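Local coordinates for protein lovastatin nonaketide synthase, polyketide synthase component (Aspergillus terreus, PDB 7CPX) that builds, together with LovC, the dihydromonacolin L precursor of lovastatin as a homodimeric iterative polyketide synthase, condensing nine malonyl units with reduction and methylation steps, at residues A[1855-1860]-A[2150-2155]; A[2175-2180]-A[2202-2207]; A[17-22]-A[106-111]; A[245-250]-A[369-374]; A[1538-1543]-A[1619-1624]. The protein carries 2 engineered substitutions. All blocks are in the same frame, centred on the assembly; numbering follows the deposited sequence.

Contact 1 of 5, residues A[1855-1860]-A[2150-2155]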
# COMPACT_ATOMS: atom_id res chain seq x y z
N GLU A 1855 -29.67 -34.02 -26.56
CA GLU A 1855 -30.14 -34.55 -27.83
C GLU A 1855 -29.04 -34.50 -28.88
O GLU A 1855 -28.48 -33.44 -29.16
CB GLU A 1855 -31.36 -33.76 -28.30
CG GLU A 1855 -32.58 -33.91 -27.41
CD GLU A 1855 -33.72 -33.01 -27.84
OE1 GLU A 1855 -33.51 -32.16 -28.73
OE2 GLU A 1855 -34.83 -33.15 -27.28
N THR A 1856 -28.72 -35.66 -29.45
CA THR A 1856 -27.75 -35.74 -30.54
C THR A 1856 -28.34 -35.28 -31.86
O THR A 1856 -27.59 -35.05 -32.81
CB THR A 1856 -27.23 -37.17 -30.67
OG1 THR A 1856 -26.66 -37.59 -29.42
CG2 THR A 1856 -26.17 -37.26 -31.76
N TRP A 1857 -29.66 -35.14 -31.94
CA TRP A 1857 -30.34 -34.65 -33.14
C TRP A 1857 -30.01 -35.51 -34.36
O TRP A 1857 -29.69 -35.01 -35.44
CB TRP A 1857 -29.99 -33.18 -33.38
CG TRP A 1857 -30.55 -32.28 -32.33
CD1 TRP A 1857 -31.87 -32.05 -32.06
CD2 TRP A 1857 -29.81 -31.48 -31.40
NE1 TRP A 1857 -31.99 -31.17 -31.02
CE2 TRP A 1857 -30.74 -30.80 -30.60
CE3 TRP A 1857 -28.45 -31.27 -31.17
CZ2 TRP A 1857 -30.36 -29.93 -29.58
CZ3 TRP A 1857 -28.07 -30.41 -30.16
CH2 TRP A 1857 -29.02 -29.75 -29.38
N PHE A 1858 -30.10 -36.83 -34.16
CA PHE A 1858 -30.14 -37.79 -35.26
C PHE A 1858 -28.89 -37.71 -36.14
O PHE A 1858 -28.95 -37.38 -37.32
CB PHE A 1858 -31.41 -37.59 -36.09
CG PHE A 1858 -32.64 -37.33 -35.27
CD1 PHE A 1858 -33.27 -38.36 -34.59
CD2 PHE A 1858 -33.17 -36.05 -35.19
CE1 PHE A 1858 -34.40 -38.12 -33.84
CE2 PHE A 1858 -34.30 -35.81 -34.43
CZ PHE A 1858 -34.92 -36.84 -33.76
N VAL A 1859 -27.75 -38.02 -35.53
CA VAL A 1859 -26.52 -38.22 -36.29
C VAL A 1859 -26.55 -39.65 -36.83
O VAL A 1859 -26.66 -40.60 -36.04
CB VAL A 1859 -25.27 -37.97 -35.42
CG1 VAL A 1859 -24.01 -38.28 -36.21
CG2 VAL A 1859 -25.25 -36.53 -34.93
N PRO A 1860 -26.46 -39.85 -38.14
CA PRO A 1860 -26.66 -41.19 -38.71
C PRO A 1860 -25.48 -42.13 -38.59
O PRO A 1860 -25.54 -43.24 -39.13
CB PRO A 1860 -26.96 -40.87 -40.18
CG PRO A 1860 -26.15 -39.66 -40.46
CD PRO A 1860 -26.16 -38.85 -39.19
N GLU A 2150 -23.24 -30.13 -30.51
CA GLU A 2150 -22.71 -31.47 -30.71
C GLU A 2150 -22.46 -31.71 -32.19
O GLU A 2150 -22.91 -30.95 -33.06
CB GLU A 2150 -23.67 -32.52 -30.16
CG GLU A 2150 -23.00 -33.79 -29.65
CD GLU A 2150 -22.19 -33.55 -28.40
OE1 GLU A 2150 -22.17 -32.41 -27.90
OE2 GLU A 2150 -21.57 -34.52 -27.90
N THR A 2151 -21.72 -32.78 -32.48
CA THR A 2151 -21.48 -33.17 -33.86
C THR A 2151 -22.81 -33.42 -34.57
O THR A 2151 -23.70 -34.07 -34.02
CB THR A 2151 -20.60 -34.41 -33.92
OG1 THR A 2151 -19.29 -34.10 -33.42
CG2 THR A 2151 -20.49 -34.92 -35.35
N LEU A 2152 -22.92 -32.92 -35.80
CA LEU A 2152 -24.15 -33.02 -36.57
C LEU A 2152 -23.99 -33.77 -37.88
O LEU A 2152 -25.00 -34.02 -38.55
CB LEU A 2152 -24.69 -31.62 -36.88
CG LEU A 2152 -25.20 -30.81 -35.69
CD1 LEU A 2152 -25.40 -29.37 -36.11
CD2 LEU A 2152 -26.50 -31.39 -35.17
N PHE A 2153 -22.77 -34.14 -38.26
CA PHE A 2153 -22.51 -34.68 -39.59
C PHE A 2153 -21.60 -35.90 -39.49
O PHE A 2153 -20.82 -36.03 -38.54
CB PHE A 2153 -21.88 -33.62 -40.49
CG PHE A 2153 -22.70 -32.37 -40.61
CD1 PHE A 2153 -23.80 -32.33 -41.43
CD2 PHE A 2153 -22.36 -31.24 -39.89
CE1 PHE A 2153 -24.56 -31.18 -41.54
CE2 PHE A 2153 -23.11 -30.09 -40.00
CZ PHE A 2153 -24.22 -30.06 -40.83
N ALA A 2154 -21.72 -36.78 -40.48
CA ALA A 2154 -20.94 -38.00 -40.52
C ALA A 2154 -19.64 -37.79 -41.28
O ALA A 2154 -19.59 -37.04 -42.27
CB ALA A 2154 -21.74 -39.13 -41.17
N ALA A 2155 -18.58 -38.45 -40.82
CA ALA A 2155 -17.27 -38.33 -41.44
C ALA A 2155 -17.16 -39.13 -42.73
O ALA A 2155 -16.23 -38.89 -43.51
CB ALA A 2155 -16.19 -38.78 -40.47
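V1859 and L2152 lie where a loop of the ketoreductase region, 2150-2155, meets loop 1855-1860; the former runs toward strand 2158-2162, and the latter follows strand 1849-1853. Their CA atoms approach to 5.7 Å, yet no hydrogen bond joins the two segments directly, so the evidence for the contact is packing. V1859 touches chiefly through one methyl, CG2. With CG1 anti to the backbone N (chi1 176°), CG2 sits beside that N and is directed at the backbone of 2150-2155, where it meets T2151 O at 3.0 Å and L2152 CA at 4.0 Å. The backbone between T1856 and V1859 bends through left-handed angles at W1857 and F1858 (phi 57° and 60°); the CB atoms of W1857 and V1859 face the other loop, whereas that of F1858 faces away from it.

Strand 2158-2162 is an inner strand of the seven-stranded parallel sheet of the ketoreductase Rossmann fold, so this contact lies just ahead of a core strand. L2152 starts out away from 1855-1860, but its branch turns back, and CD2 reaches W1857 CB at 4.3 Å, approaching the indole obliquely. Farther along, P1860 CG touches A2154 CB at 4.5 Å. Helix 2363-2385 backs W1857 and L2152: W1857 packs on V2375, L2152 packs on A2371, and the guanidinium of R2378 donates through NH1 to L2152 O and through NH2 to W1857 O. At the other end, the E2150 carboxylate splits its salt bridges between R1911 and R2145.

Contact 2 of 5, residues A[2175-2180]-A[2202-2207]; sequences WMVQHG and EELGGR
V2177 and L2204 bury the most surface here, joining the C-terminal ends of two neighbouring helices in the ketoreductase Rossmann fold. Helix 2167-2178 follows strand 2158-2162, and helix 2195-2203 leads to edge strand 2207-2210. The two side chains cross at about a right angle, with V2177 CG1 3.7 Å from L2204 CD1 and 3.9 Å from L2204 CB. CG1 of V2177 occupies the position between its backbone N and carbonyl carbon (chi1 57°), and this rotation turns the two methyls to separate targets: CG1 to the leucine, CG2 to the glycine backbone beyond it. Q2178 contributes its aliphatic part, CG lying 4.0 Å from the same L2204 CD1, so that this one methyl is shared by two successive residues of the helix end.

Beyond L2204 the chain leaves helical geometry at G2205, whose phi is positive (103°), and G2205 N bonds back to E2202 O at 2.8 Å. On its inner side V2177 also packs on I2184 of strand 2183-2187, which places the contact against the sheet. The second subunit comes near at the outer side, where E2203 forms a salt bridge with R2023 of that subunit. V2177 CG2 packs on the peptide joining G2205 and G2206, 3.4 Å from G2205 C and 3.2 Å from G2206 N.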
# COMPACT_ATOMS: atom_id res chain seq x y z
N TRP A 2175 -17.87 -24.42 -40.69
CA TRP A 2175 -18.68 -24.82 -39.54
C TRP A 2175 -19.04 -26.30 -39.61
O TRP A 2175 -18.97 -27.01 -38.60
CB TRP A 2175 -19.94 -23.96 -39.50
CG TRP A 2175 -20.98 -24.46 -38.56
CD1 TRP A 2175 -21.11 -24.17 -37.24
CD2 TRP A 2175 -22.05 -25.35 -38.88
NE1 TRP A 2175 -22.19 -24.82 -36.71
CE2 TRP A 2175 -22.79 -25.56 -37.70
CE3 TRP A 2175 -22.46 -26.00 -40.05
CZ2 TRP A 2175 -23.90 -26.38 -37.66
CZ3 TRP A 2175 -23.57 -26.82 -40.00
CH2 TRP A 2175 -24.28 -27.00 -38.82
N MET A 2176 -19.41 -26.78 -40.80
CA MET A 2176 -19.71 -28.19 -40.97
C MET A 2176 -18.54 -29.06 -40.52
O MET A 2176 -18.71 -29.98 -39.71
CB MET A 2176 -20.03 -28.48 -42.44
CG MET A 2176 -21.44 -28.16 -42.87
SD MET A 2176 -21.65 -28.66 -44.59
CE MET A 2176 -23.42 -28.52 -44.78
N VAL A 2177 -17.35 -28.77 -41.04
CA VAL A 2177 -16.19 -29.58 -40.67
C VAL A 2177 -15.90 -29.44 -39.19
O VAL A 2177 -15.46 -30.40 -38.54
CB VAL A 2177 -14.96 -29.21 -41.52
CG1 VAL A 2177 -14.64 -27.74 -41.40
CG2 VAL A 2177 -13.76 -30.04 -41.11
N GLN A 2178 -16.13 -28.25 -38.62
CA GLN A 2178 -16.05 -28.10 -37.17
C GLN A 2178 -17.06 -28.99 -36.46
O GLN A 2178 -16.88 -29.29 -35.27
CB GLN A 2178 -16.27 -26.65 -36.77
CG GLN A 2178 -15.07 -25.75 -36.99
CD GLN A 2178 -15.31 -24.34 -36.50
OE1 GLN A 2178 -16.40 -23.79 -36.67
NE2 GLN A 2178 -14.30 -23.75 -35.89
N HIS A 2179 -18.11 -29.41 -37.15
CA HIS A 2179 -19.16 -30.24 -36.56
C HIS A 2179 -19.34 -31.54 -37.32
O HIS A 2179 -20.46 -31.98 -37.59
CB HIS A 2179 -20.48 -29.47 -36.48
CG HIS A 2179 -20.52 -28.46 -35.37
ND1 HIS A 2179 -20.17 -27.14 -35.55
CD2 HIS A 2179 -20.85 -28.59 -34.07
CE1 HIS A 2179 -20.29 -26.50 -34.41
NE2 HIS A 2179 -20.71 -27.35 -33.49
N GLY A 2180 -18.23 -32.19 -37.68
CA GLY A 2180 -18.24 -33.58 -38.11
C GLY A 2180 -18.14 -33.81 -39.60
O GLY A 2180 -17.97 -34.96 -40.01
N GLU A 2202 -8.94 -28.04 -43.79
CA GLU A 2202 -8.36 -29.35 -43.52
C GLU A 2202 -7.77 -29.40 -42.12
O GLU A 2202 -7.89 -30.42 -41.43
CB GLU A 2202 -7.29 -29.67 -44.57
CG GLU A 2202 -7.85 -30.06 -45.92
CD GLU A 2202 -6.80 -30.09 -47.01
OE1 GLU A 2202 -5.62 -29.83 -46.70
OE2 GLU A 2202 -7.15 -30.38 -48.17
N GLU A 2203 -7.14 -28.31 -41.69
CA GLU A 2203 -6.65 -28.25 -40.31
C GLU A 2203 -7.78 -28.48 -39.32
O GLU A 2203 -7.56 -29.02 -38.23
CB GLU A 2203 -5.98 -26.91 -40.04
CG GLU A 2203 -4.74 -26.66 -40.88
CD GLU A 2203 -4.08 -25.33 -40.56
OE1 GLU A 2203 -4.62 -24.58 -39.72
OE2 GLU A 2203 -3.03 -25.02 -41.16
N LEU A 2204 -9.01 -28.07 -39.67
CA LEU A 2204 -10.16 -28.32 -38.82
C LEU A 2204 -10.56 -29.79 -38.80
O LEU A 2204 -11.34 -30.19 -37.92
CB LEU A 2204 -11.35 -27.48 -39.29
CG LEU A 2204 -11.12 -25.97 -39.32
CD1 LEU A 2204 -12.32 -25.26 -39.92
CD2 LEU A 2204 -10.84 -25.44 -37.93
N GLY A 2205 -10.06 -30.60 -39.73
CA GLY A 2205 -10.35 -32.02 -39.74
C GLY A 2205 -11.37 -32.42 -40.78
O GLY A 2205 -12.26 -33.23 -40.51
N GLY A 2206 -11.27 -31.86 -41.98
CA GLY A 2206 -12.15 -32.23 -43.07
C GLY A 2206 -11.62 -31.85 -44.43
O GLY A 2206 -11.11 -30.74 -44.61
N ARG A 2207 -11.74 -32.75 -45.39
CA ARG A 2207 -11.27 -32.51 -46.75
C ARG A 2207 -12.32 -31.71 -47.50
O ARG A 2207 -13.44 -32.19 -47.72
CB ARG A 2207 -10.96 -33.82 -47.46
CG ARG A 2207 -10.45 -33.66 -48.88
CD ARG A 2207 -9.91 -34.97 -49.43
NE ARG A 2207 -10.91 -36.03 -49.42
CZ ARG A 2207 -10.68 -37.28 -49.82
NH1 ARG A 2207 -9.50 -37.66 -50.27
NH2 ARG A 2207 -11.67 -38.16 -49.78

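Contact 3 of 5, residues A[17-22]-A[106-111]; sequences GCRFPG and VYEAVT
R19 and E108 form a salt bridge between the end of strand 11-19 and helix 97-113, on a sheet-helix interface of the thiolase-fold ketosynthase. One carboxylate oxygen does all the accepting: R19 NE donates to E108 OE2 at 3.3 Å with an N-H...O angle of 155°, and R19 NH2 adds a weak bond to the same E108 OE2 at 3.4 Å. OE2 sits at the edge of the guanidinium, close to its plane, and is met on its syn side. Because NE and NH2 both go to OE2, this is not a two-oxygen (bidentate) bridge; the planes also stand 40° apart. A bend at chi2 (-67°) swings the arginine chain back toward the helix, while the glutamate is extended beyond CG, and the two side chains cross nearly at a right angle.

Both charges have further partners in this buried setting. R19 NH1 makes a salt bridge with E104, one turn earlier on the helix, and E108 OE2 also accepts from the indole NE1 of W930, from far downstream in the chain; the positive charge of R19 and this N-H, both directed at OE2, would probably stabilise the ionised carboxylate.

Behind the polar group, strand 17-19 and helix 106-111 run roughly antiparallel, their axes 6.6 Å apart at closest approach. So short a separation is possible because G17, which has no side chain, faces the helix: its CA comes within 4.1 Å of A109 CA. E108 CB lies over G17 CA at 3.9 Å, and A109 CB is 3.3 Å from G17 N.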
# COMPACT_ATOMS: atom_id res chain seq x y z
N GLY A 17 16.66 42.11 9.79
CA GLY A 17 17.35 40.88 9.47
C GLY A 17 16.58 40.12 8.43
O GLY A 17 15.37 39.90 8.57
N CYS A 18 17.28 39.71 7.37
CA CYS A 18 16.62 39.20 6.18
C CYS A 18 17.23 37.87 5.75
O CYS A 18 18.45 37.72 5.72
CB CYS A 18 16.73 40.21 5.03
SG CYS A 18 15.76 41.71 5.28
N ARG A 19 16.36 36.92 5.44
CA ARG A 19 16.71 35.70 4.72
C ARG A 19 15.81 35.71 3.50
O ARG A 19 14.67 35.24 3.55
CB ARG A 19 16.50 34.46 5.57
CG ARG A 19 17.36 34.39 6.80
CD ARG A 19 18.83 34.23 6.45
NE ARG A 19 19.63 34.02 7.65
CZ ARG A 19 19.77 32.86 8.27
NH1 ARG A 19 19.20 31.76 7.81
NH2 ARG A 19 20.51 32.79 9.37
N PHE A 20 16.31 36.28 2.41
CA PHE A 20 15.55 36.46 1.19
C PHE A 20 16.20 35.71 0.04
O PHE A 20 17.42 35.47 0.06
CB PHE A 20 15.44 37.95 0.83
CG PHE A 20 14.27 38.63 1.47
CD1 PHE A 20 14.26 38.89 2.83
CD2 PHE A 20 13.19 39.03 0.72
CE1 PHE A 20 13.20 39.52 3.43
CE2 PHE A 20 12.11 39.67 1.31
CZ PHE A 20 12.12 39.91 2.66
N PRO A 21 15.43 35.33 -0.97
CA PRO A 21 15.99 34.50 -2.04
C PRO A 21 17.03 35.26 -2.84
O PRO A 21 16.97 36.49 -2.97
CB PRO A 21 14.77 34.14 -2.88
CG PRO A 21 13.84 35.28 -2.68
CD PRO A 21 14.07 35.78 -1.28
N GLY A 22 17.98 34.52 -3.39
CA GLY A 22 19.10 35.11 -4.09
C GLY A 22 20.30 35.38 -3.21
O GLY A 22 21.03 36.35 -3.46
N VAL A 106 15.46 37.62 13.56
CA VAL A 106 15.21 38.55 14.65
C VAL A 106 16.51 38.88 15.37
O VAL A 106 16.75 40.03 15.73
CB VAL A 106 14.15 37.98 15.61
CG1 VAL A 106 14.11 38.80 16.89
CG2 VAL A 106 12.79 38.00 14.95
N TYR A 107 17.36 37.88 15.59
CA TYR A 107 18.66 38.17 16.18
C TYR A 107 19.48 39.06 15.26
O TYR A 107 20.17 39.98 15.73
CB TYR A 107 19.42 36.89 16.50
CG TYR A 107 20.73 37.16 17.20
CD1 TYR A 107 20.77 37.38 18.57
CD2 TYR A 107 21.93 37.22 16.50
CE1 TYR A 107 21.96 37.64 19.22
CE2 TYR A 107 23.12 37.48 17.14
CZ TYR A 107 23.13 37.69 18.50
OH TYR A 107 24.32 37.95 19.15
N GLU A 108 19.43 38.81 13.95
CA GLU A 108 20.15 39.66 13.01
C GLU A 108 19.63 41.09 13.05
O GLU A 108 20.42 42.04 12.99
CB GLU A 108 20.02 39.09 11.60
CG GLU A 108 20.79 37.80 11.37
CD GLU A 108 20.52 37.19 10.01
OE1 GLU A 108 19.79 37.82 9.21
OE2 GLU A 108 21.03 36.08 9.75
N ALA A 109 18.32 41.26 13.15
CA ALA A 109 17.74 42.60 13.20
C ALA A 109 18.12 43.31 14.49
O ALA A 109 18.42 44.51 14.48
CB ALA A 109 16.22 42.52 13.06
N VAL A 110 18.09 42.59 15.61
CA VAL A 110 18.52 43.17 16.88
C VAL A 110 19.98 43.59 16.79
O VAL A 110 20.36 44.68 17.26
CB VAL A 110 18.28 42.17 18.03
CG1 VAL A 110 18.87 42.68 19.32
CG2 VAL A 110 16.79 41.94 18.20
N THR A 111 20.82 42.74 16.21
CA THR A 111 22.23 43.06 16.05
C THR A 111 22.42 44.31 15.19
O THR A 111 23.17 45.22 15.55
CB THR A 111 22.95 41.86 15.44
OG1 THR A 111 23.03 40.81 16.41
CG2 THR A 111 24.35 42.24 15.00

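Contact 4 of 5, residues A[245-250]-A[369-374]; sequences GEAVCS and EGTAGL
T371 stands between A247 and C249 with its two branches divided between them. Its OG1 is anti to the backbone N (chi1 -162°), which places that hydroxyl 3.4 Å from C249 CB; the methyl CG2, turned the other way, meets A247 CB at 3.4 Å and A247 O at 3.2 Å. One turn on, L374 approaches the same cysteine: its CB is 4.0 Å from C249 SG, and its CD1 reaches past to C249 O at 3.8 Å. C249 CB rests on both T371 OG1 and L374 CB, which come from the same, helix side, and no hydrogen bond crosses the segments. A247 and C249 direct their CB atoms to helix 369-374, V248 and S250 away from it.

The segment axes pass 7.6 Å apart at an angle of 43°. On another side of the helix start, S184 OG is hydrogen-bonded to both G370 O and L374 N, tying it to helix 183-196. The T371 side chain is about 9 Å from those of C181 and H367, both predicted active-site residues. A buried helix that starts beside the predicted active-site histidine H367 and packs against the central mixed sheet is consistent with the thiolase fold of ketosynthases.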
# COMPACT_ATOMS: atom_id res chain seq x y z
N GLY A 245 7.51 32.80 -3.03
CA GLY A 245 8.89 33.09 -2.67
C GLY A 245 9.15 32.76 -1.22
O GLY A 245 8.29 32.96 -0.36
N GLU A 246 10.34 32.25 -0.95
CA GLU A 246 10.77 31.96 0.41
C GLU A 246 11.47 33.18 0.98
O GLU A 246 12.49 33.62 0.45
CB GLU A 246 11.71 30.76 0.45
CG GLU A 246 11.05 29.44 0.17
CD GLU A 246 11.92 28.28 0.61
OE1 GLU A 246 13.16 28.47 0.69
OE2 GLU A 246 11.38 27.19 0.90
N ALA A 247 10.93 33.72 2.07
CA ALA A 247 11.54 34.87 2.71
C ALA A 247 11.17 34.89 4.18
O ALA A 247 10.03 34.59 4.55
CB ALA A 247 11.12 36.18 2.04
N VAL A 248 12.15 35.23 5.01
CA VAL A 248 11.95 35.43 6.44
C VAL A 248 12.54 36.79 6.77
O VAL A 248 13.76 36.98 6.68
CB VAL A 248 12.59 34.33 7.28
CG1 VAL A 248 12.32 34.57 8.75
CG2 VAL A 248 12.07 32.97 6.85
N CYS A 249 11.69 37.73 7.16
CA CYS A 249 12.10 39.09 7.46
C CYS A 249 11.81 39.40 8.92
O CYS A 249 10.84 38.89 9.49
CB CYS A 249 11.39 40.10 6.56
SG CYS A 249 11.93 41.80 6.77
N SER A 250 12.66 40.23 9.52
CA SER A 250 12.43 40.74 10.85
C SER A 250 12.82 42.21 10.86
O SER A 250 13.87 42.57 10.33
CB SER A 250 13.23 39.97 11.90
OG SER A 250 12.91 38.59 11.88
N GLU A 369 4.19 35.70 0.34
CA GLU A 369 3.01 35.44 1.16
C GLU A 369 3.07 36.16 2.50
O GLU A 369 2.93 37.39 2.55
CB GLU A 369 2.86 33.93 1.37
CG GLU A 369 2.78 33.11 0.09
CD GLU A 369 1.46 33.28 -0.63
OE1 GLU A 369 0.72 34.22 -0.31
OE2 GLU A 369 1.17 32.45 -1.52
N GLY A 370 3.27 35.41 3.59
CA GLY A 370 3.15 36.00 4.91
C GLY A 370 4.08 37.17 5.12
O GLY A 370 3.67 38.23 5.61
N THR A 371 5.35 37.02 4.74
CA THR A 371 6.33 38.08 4.88
C THR A 371 6.29 39.06 3.72
O THR A 371 7.02 40.06 3.75
CB THR A 371 7.73 37.49 4.99
OG1 THR A 371 8.62 38.47 5.54
CG2 THR A 371 8.24 37.08 3.64
N ALA A 372 5.45 38.82 2.71
CA ALA A 372 5.44 39.66 1.52
C ALA A 372 5.33 41.13 1.90
O ALA A 372 6.14 41.96 1.45
CB ALA A 372 4.29 39.25 0.61
N GLY A 373 4.36 41.46 2.74
CA GLY A 373 4.24 42.81 3.25
C GLY A 373 5.57 43.35 3.72
O GLY A 373 6.08 44.33 3.17
N LEU A 374 6.16 42.68 4.71
CA LEU A 374 7.45 43.13 5.22
C LEU A 374 8.47 43.23 4.10
O LEU A 374 9.24 44.20 4.04
CB LEU A 374 7.95 42.18 6.31
CG LEU A 374 7.69 42.61 7.75
CD1 LEU A 374 8.18 41.54 8.70
CD2 LEU A 374 8.38 43.93 8.05

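Contact 5 of 5, residues A[1538-1543]-A[1619-1624]; sequences LKPGGQ and AIDATV
L1538, the first residue to leave helical geometry after helix 1527-1537, sets its CB 4.0 Å from A1619 CB. K1539 then opens a type II beta turn closed by G1542 N to K1539 O at 2.7 Å, and its carbonyl O also lies 3.5 Å from A1619 CB. P1540 lies alongside D1621, the two pointing the same way: proline CB is 3.3 Å from D1621 OD2, and the aspartate takes this place with CG anti to its backbone N (chi1 -160°). At G1541, where phi is positive (82°), the amide N points at A1619 O; a hydrogen bond is assigned, though its modelled length is too short to be trusted. G1542 completes the pairing by accepting from A1619 N through its O at 2.6 Å, in the carbonyl plane, with an N-H...O angle of 136°. A1619 CB lies over one face of the turn, 3.4 Å from G1542 N.

The sequence LKPGG at this corner is a familiar feature of class I methyltransferases. Here it leads from helix 1527-1537, whose R1535 donates to I1620 O, into strand 1542-1547, which lies between parallel strand 1512-1518 and antiparallel strand 1614-1618.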
# COMPACT_ATOMS: atom_id res chain seq x y z
N LEU A 1538 -67.34 -4.63 -29.61
CA LEU A 1538 -66.70 -5.42 -30.66
C LEU A 1538 -66.67 -4.67 -31.98
O LEU A 1538 -67.64 -4.00 -32.35
CB LEU A 1538 -67.42 -6.75 -30.85
CG LEU A 1538 -67.14 -7.84 -29.82
CD1 LEU A 1538 -68.01 -9.05 -30.10
CD2 LEU A 1538 -65.67 -8.23 -29.82
N LYS A 1539 -65.55 -4.77 -32.68
CA LYS A 1539 -65.48 -4.29 -34.05
C LYS A 1539 -66.39 -5.15 -34.92
O LYS A 1539 -66.68 -6.30 -34.59
CB LYS A 1539 -64.05 -4.35 -34.57
CG LYS A 1539 -63.07 -3.44 -33.86
CD LYS A 1539 -61.64 -3.87 -34.15
CE LYS A 1539 -60.62 -2.93 -33.53
NZ LYS A 1539 -59.22 -3.41 -33.76
N PRO A 1540 -66.87 -4.61 -36.05
CA PRO A 1540 -67.72 -5.43 -36.93
C PRO A 1540 -67.00 -6.70 -37.34
O PRO A 1540 -65.85 -6.67 -37.78
CB PRO A 1540 -67.98 -4.51 -38.13
CG PRO A 1540 -67.70 -3.13 -37.63
CD PRO A 1540 -66.62 -3.27 -36.60
N GLY A 1541 -67.69 -7.83 -37.18
CA GLY A 1541 -67.09 -9.12 -37.40
C GLY A 1541 -66.29 -9.66 -36.24
O GLY A 1541 -65.72 -10.76 -36.35
N GLY A 1542 -66.22 -8.93 -35.12
CA GLY A 1542 -65.50 -9.42 -33.97
C GLY A 1542 -66.07 -10.72 -33.44
O GLY A 1542 -67.24 -11.06 -33.65
N GLN A 1543 -65.22 -11.46 -32.73
CA GLN A 1543 -65.55 -12.81 -32.28
C GLN A 1543 -65.92 -12.79 -30.81
O GLN A 1543 -65.12 -12.39 -29.96
CB GLN A 1543 -64.37 -13.76 -32.53
CG GLN A 1543 -64.28 -14.25 -33.97
CD GLN A 1543 -64.11 -13.12 -34.96
OE1 GLN A 1543 -63.60 -12.05 -34.63
NE2 GLN A 1543 -64.54 -13.35 -36.19
N ALA A 1619 -69.51 -10.71 -34.78
CA ALA A 1619 -70.24 -9.45 -34.64
C ALA A 1619 -70.69 -9.03 -36.03
O ALA A 1619 -70.08 -8.20 -36.71
CB ALA A 1619 -69.36 -8.39 -33.99
N ILE A 1620 -71.81 -9.63 -36.47
CA ILE A 1620 -72.22 -9.50 -37.86
C ILE A 1620 -72.48 -8.03 -38.20
O ILE A 1620 -72.84 -7.22 -37.35
CB ILE A 1620 -73.46 -10.36 -38.14
CG1 ILE A 1620 -73.58 -10.63 -39.64
CG2 ILE A 1620 -74.72 -9.67 -37.63
CD1 ILE A 1620 -74.56 -11.73 -39.99
N ASP A 1621 -72.29 -7.71 -39.48
CA ASP A 1621 -72.45 -6.37 -40.01
C ASP A 1621 -72.70 -6.52 -41.51
O ASP A 1621 -73.08 -7.60 -41.97
CB ASP A 1621 -71.22 -5.51 -39.67
CG ASP A 1621 -71.50 -4.02 -39.74
OD1 ASP A 1621 -72.35 -3.62 -40.57
OD2 ASP A 1621 -70.89 -3.26 -38.97
N ALA A 1622 -72.51 -5.44 -42.26
CA ALA A 1622 -72.52 -5.52 -43.72
C ALA A 1622 -71.78 -6.78 -44.16
O ALA A 1622 -72.20 -7.46 -45.10
CB ALA A 1622 -71.87 -4.28 -44.33
N THR A 1623 -70.67 -7.08 -43.49
CA THR A 1623 -69.83 -8.28 -43.43
C THR A 1623 -69.67 -8.95 -44.79
O THR A 1623 -69.85 -8.31 -45.84
CB THR A 1623 -70.42 -9.28 -42.43
OG1 THR A 1623 -69.46 -10.30 -42.15
CG2 THR A 1623 -71.69 -9.94 -42.98
N VAL A 1624 -69.31 -10.23 -44.77
CA VAL A 1624 -69.11 -10.97 -46.01
C VAL A 1624 -70.41 -11.00 -46.82
O VAL A 1624 -71.51 -10.80 -46.30
CB VAL A 1624 -68.63 -12.40 -45.69
CG1 VAL A 1624 -68.45 -13.21 -46.96
CG2 VAL A 1624 -67.33 -12.35 -44.90

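How the contacts relate
Along the chain the order is contact 3, 4, 5, 1, 2, each closing before the next opens. Contacts 3 and 4, with centres 11 Å apart, share the ketosynthase sheet: neighbouring strands 11-19 and 247-255 are bonded through G17 N to S250 O and R19 N to V248 O, with helices 97-113 and 369-386 covering opposite faces. Contacts 1 and 2, centres 14 Å apart, meet in the ketoreductase, where L2152 N probably bonds to H2179 O and F2153 packs on W2175. Contact 5 stands apart, with 1538-1543 in the methyltransferase region, its centre about 52 Å from contact 1's and 109 Å from contact 3's. The contacts thus form three well-separated groups along one polypeptide.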